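Esterase A (Caulobacter crescentus, PDB 5GKV) is a penicillin-binding protein homologue of the beta-lactamase family that probably hydrolyses ester substrates. Local coordinates at residues 159-162 with 163-167; 186-189 with 190-194. One frame throughout, in Å; residues are numbered along the deposited sequence.

Contact 1: residues 159-162 with 163-167; sequences PLFP and IGSAS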
loop_
_atom_site.group_PDB
_atom_site.type_symbol
_atom_site.label_atom_id
_atom_site.label_comp_id
_atom_site.label_asym_id
_atom_site.label_seq_id
_atom_site.Cartn_x
_atom_site.Cartn_y
_atom_site.Cartn_z
ATOM N N PRO A 159 0.371 7.215 23.255
ATOM C CA PRO A 159 1.313 6.474 22.408
ATOM C C PRO A 159 1.986 5.329 23.149
ATOM O O PRO A 159 2.315 5.429 24.333
ATOM C CB PRO A 159 2.348 7.532 22.010
ATOM C CG PRO A 159 1.681 8.854 22.255
ATOM C CD PRO A 159 0.683 8.652 23.344
ATOM N N LEU A 160 2.248 4.259 22.407
ATOM C CA LEU A 160 2.884 3.062 22.950
ATOM C C LEU A 160 4.404 3.149 22.993
ATOM O O LEU A 160 5.033 2.244 23.550
ATOM C CB LEU A 160 2.471 1.834 22.123
ATOM C CG LEU A 160 0.993 1.444 22.175
ATOM C CD1 LEU A 160 0.632 0.627 20.927
ATOM C CD2 LEU A 160 0.723 0.637 23.437
ATOM N N PHE A 161 5.006 4.165 22.387
ATOM C CA PHE A 161 6.455 4.315 22.334
ATOM C C PHE A 161 6.777 5.751 21.894
ATOM O O PHE A 161 5.895 6.460 21.390
ATOM C CB PHE A 161 7.108 3.277 21.393
ATOM C CG PHE A 161 6.489 3.200 20.011
ATOM C CD1 PHE A 161 6.920 4.040 18.992
ATOM C CD2 PHE A 161 5.503 2.260 19.738
ATOM C CE1 PHE A 161 6.353 3.958 17.698
ATOM C CE2 PHE A 161 4.927 2.155 18.450
ATOM C CZ PHE A 161 5.360 3.005 17.434
ATOM N N PRO A 162 8.012 6.205 22.107
ATOM C CA PRO A 162 8.319 7.621 21.889
ATOM C C PRO A 162 8.514 7.946 20.419
ATOM O O PRO A 162 8.921 7.097 19.615
ATOM C CB PRO A 162 9.633 7.825 22.657
ATOM C CG PRO A 162 9.787 6.648 23.526
ATOM C CD PRO A 162 9.102 5.522 22.835
ATOM N N ILE A 163 8.206 9.204 20.086
ATOM C CA ILE A 163 8.579 9.753 18.790
ATOM C C ILE A 163 10.090 9.660 18.621
ATOM O O ILE A 163 10.854 9.894 19.571
ATOM C CB ILE A 163 8.118 11.216 18.669
ATOM C CG1 ILE A 163 6.585 11.346 18.689
ATOM C CG2 ILE A 163 8.706 11.837 17.408
ATOM C CD1 ILE A 163 5.915 10.967 17.355
ATOM N N GLY A 164 10.529 9.321 17.404
ATOM C CA GLY A 164 11.946 9.320 17.072
ATOM C C GLY A 164 12.760 8.266 17.792
ATOM O O GLY A 164 13.963 8.454 18.005
ATOM N N SER A 165 12.130 7.167 18.195
ATOM C CA SER A 165 12.860 6.066 18.803
ATOM C C SER A 165 13.028 4.986 17.745
ATOM O O SER A 165 14.075 4.906 17.092
ATOM C CB SER A 165 12.135 5.546 20.052
ATOM O OG SER A 165 10.799 5.134 19.778
ATOM N N ALA A 166 12.003 4.161 17.561
ATOM C CA ALA A 166 11.934 3.246 16.433
ATOM C C ALA A 166 10.533 3.323 15.841
ATOM O O ALA A 166 9.553 3.566 16.556
ATOM C CB ALA A 166 12.280 1.802 16.843
ATOM N N SER A 167 10.444 3.151 14.521
ATOM C CA SER A 167 9.124 3.032 13.917
ATOM C C SER A 167 8.450 1.758 14.416
ATOM O O SER A 167 9.107 0.763 14.747
ATOM C CB SER A 167 9.221 3.027 12.381
ATOM O OG SER A 167 10.020 1.938 11.934
HETATM O O HOH W 1 9.357 6.421 16.964
#
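Ser165 OG donates a hydrogen bond to the carbonyl oxygen of Pro162, with Ser165 OG to Pro162 O at 2.7 Å. The hydroxyl reaches that oxygen from one side of its carbonyl, at a C=O...donor angle of 133° and tilted 28° from the carbonyl plane. A chi1 of 57° tucks OG between the backbone N and carbonyl carbon of Ser165, which swings it back over the turn. There it also lies against the proline ring, Ser165 OG being 3.5 Å from Pro162 CD.

The same carbonyl takes a second hydrogen bond, from a water at 2.8 Å from Pro162 O. This water accepts from Ser165 N at 3.1 Å and donates to Ala166 O at 2.9 Å, so it joins three backbone groups across the mouth of the bend. The bend itself is a type II beta turn from Pro162 to Ser165, and Gly164 carries the positive phi usual at its third position. Pro162 O and Ser165 N are 3.5 Å apart, and the water, bonded to both, links the two ends of the turn.

Phe161 closes the side of the turn: its CE1 lies 3.4 Å from Ala166 O, an oblique approach, while the bridging water sits at the ring edge, in plane. Farther out, Leu310 touches both the Phe161 and Ala166 side chains, and Ser133 also meets the ring. Ser167 OG is hydrogen-bonded to Asp309 OD1, and the backbones of Ser167 and Leu310 pair as well, fixing the outgoing arm; on the incoming arm, Leu160 is backbone-bonded to Gly131.

Contact 2: residues 186-189 with 190-194; sequences DGRT and MGTAL
Ala193 CB sits over the centre of one face of the Arg188 guanidinium, 3.4 Å above its plane, and comes to 3.5 Å from Arg188 CZ. At the edge of the same group lies the Asp186 carboxylate. Arg188 grips it side-on with two nitrogens: NE to Asp186 OD1 at 2.8 Å and NH2 to Asp186 OD2 at 2.9 Å. Both oxygens use their syn lone pairs and lie within 4° of the guanidinium plane, so the pairing should restrain rotation of the group. A bend at chi3 (-65°) helps lay the arginine chain over Ala193. Asp186 OD1 spends its anti lone pair on Arg188 N, forming an Asx turn. Salt bridges from NH1 to Glu196 and NH2 to Asp197 continue the charge network along the helix.

On the next residue, Thr189 OG1 accepts from Thr192 N at 3.1 Å and is also hydrogen-bonded to Glu260, whose other carboxylate oxygen receives Gly191 N. The first helical bond, Ala193 N to Thr189 O, measures 3.0 Å and is nearly straight at 175°. Thr189 is thus the N-cap of helix 190-202, entered from helix 173-186 through a short interhelical loop in which Gly187 has positive phi.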
loop_
_atom_site.group_PDB
_atom_site.type_symbol
_atom_site.label_atom_id
_atom_site.label_comp_id
_atom_site.label_asym_id
_atom_site.label_seq_id
_atom_site.Cartn_x
_atom_site.Cartn_y
_atom_site.Cartn_z
ATOM N N ASP A 186 -8.806 18.271 2.885
ATOM C CA ASP A 186 -9.377 18.313 1.545
ATOM C C ASP A 186 -10.888 18.500 1.589
ATOM O O ASP A 186 -11.455 19.209 0.750
ATOM C CB ASP A 186 -9.016 17.028 0.782
ATOM C CG ASP A 186 -9.724 16.929 -0.560
ATOM O OD1 ASP A 186 -10.939 16.637 -0.583
ATOM O OD2 ASP A 186 -9.053 17.137 -1.594
ATOM N N GLY A 187 -11.562 17.866 2.542
ATOM C CA GLY A 187 -13.012 17.914 2.557
ATOM C C GLY A 187 -13.670 16.605 2.161
ATOM O O GLY A 187 -14.696 16.218 2.730
ATOM N N ARG A 188 -13.086 15.914 1.187
ATOM C CA ARG A 188 -13.589 14.637 0.702
ATOM C C ARG A 188 -12.840 13.485 1.376
ATOM O O ARG A 188 -11.741 13.655 1.903
ATOM C CB ARG A 188 -13.410 14.527 -0.818
ATOM C CG ARG A 188 -14.065 15.635 -1.654
ATOM C CD ARG A 188 -13.507 15.661 -3.084
ATOM N NE ARG A 188 -12.090 16.024 -3.113
ATOM C CZ ARG A 188 -11.336 15.995 -4.208
ATOM N NH1 ARG A 188 -11.866 15.611 -5.360
ATOM N NH2 ARG A 188 -10.058 16.343 -4.151
ATOM N N THR A 189 -13.437 12.298 1.332
ATOM C CA THR A 189 -12.688 11.119 1.752
ATOM C C THR A 189 -11.554 10.848 0.767
ATOM O O THR A 189 -11.574 11.312 -0.377
ATOM C CB THR A 189 -13.584 9.884 1.828
ATOM O OG1 THR A 189 -14.021 9.526 0.507
ATOM C CG2 THR A 189 -14.780 10.110 2.751
ATOM N N MET A 190 -10.566 10.056 1.205
ATOM C CA MET A 190 -9.496 9.685 0.285
ATOM C C MET A 190 -10.045 8.966 -0.942
ATOM O O MET A 190 -9.625 9.242 -2.070
ATOM C CB MET A 190 -8.460 8.802 0.981
ATOM C CG MET A 190 -7.427 9.576 1.753
ATOM S SD MET A 190 -6.131 8.463 2.329
ATOM C CE MET A 190 -4.931 9.674 2.839
ATOM N N GLY A 191 -10.969 8.024 -0.742
ATOM C CA GLY A 191 -11.445 7.237 -1.868
ATOM C C GLY A 191 -12.191 8.092 -2.874
ATOM O O GLY A 191 -12.085 7.880 -4.081
ATOM N N THR A 192 -12.933 9.088 -2.387
ATOM C CA THR A 192 -13.680 9.967 -3.287
ATOM C C THR A 192 -12.741 10.868 -4.072
ATOM O O THR A 192 -12.873 11.010 -5.294
ATOM C CB THR A 192 -14.679 10.814 -2.502
ATOM O OG1 THR A 192 -15.635 9.956 -1.875
ATOM C CG2 THR A 192 -15.402 11.777 -3.457
ATOM N N ALA A 193 -11.781 11.484 -3.385
ATOM C CA ALA A 193 -10.814 12.320 -4.082
ATOM C C ALA A 193 -9.991 11.502 -5.066
ATOM O O ALA A 193 -9.742 11.947 -6.192
ATOM C CB ALA A 193 -9.905 13.023 -3.084
ATOM N N LEU A 194 -9.547 10.307 -4.654
ATOM C CA LEU A 194 -8.805 9.438 -5.564
ATOM C C LEU A 194 -9.597 9.189 -6.842
ATOM O O LEU A 194 -9.058 9.279 -7.953
ATOM C CB LEU A 194 -8.478 8.103 -4.884
ATOM C CG LEU A 194 -7.873 7.025 -5.803
ATOM C CD1 LEU A 194 -6.478 7.398 -6.289
ATOM C CD2 LEU A 194 -7.856 5.652 -5.109
#

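From the N terminus, the chain leaves helix 147-156 and enters the loop in which contact 1 closes a turn at residues 162-165; it then runs into helix 173-186, whose end opens contact 2 at the start of helix 190-202. The two are in series, neither nested nor crossed, with centres 29 Å apart and nearest atoms about 18 Å apart. Contact 1 is at the surface, 22 Å from the chain centre, and its flanks join the loops around Gly131 and Leu310. Contact 2 is partly buried: Met190 packs on helices 82-95 and 173-186, and Leu194 reaches strand 206-208. Along the chain, residues 168-172 and helix 173-186 lead from contact 1 to contact 2.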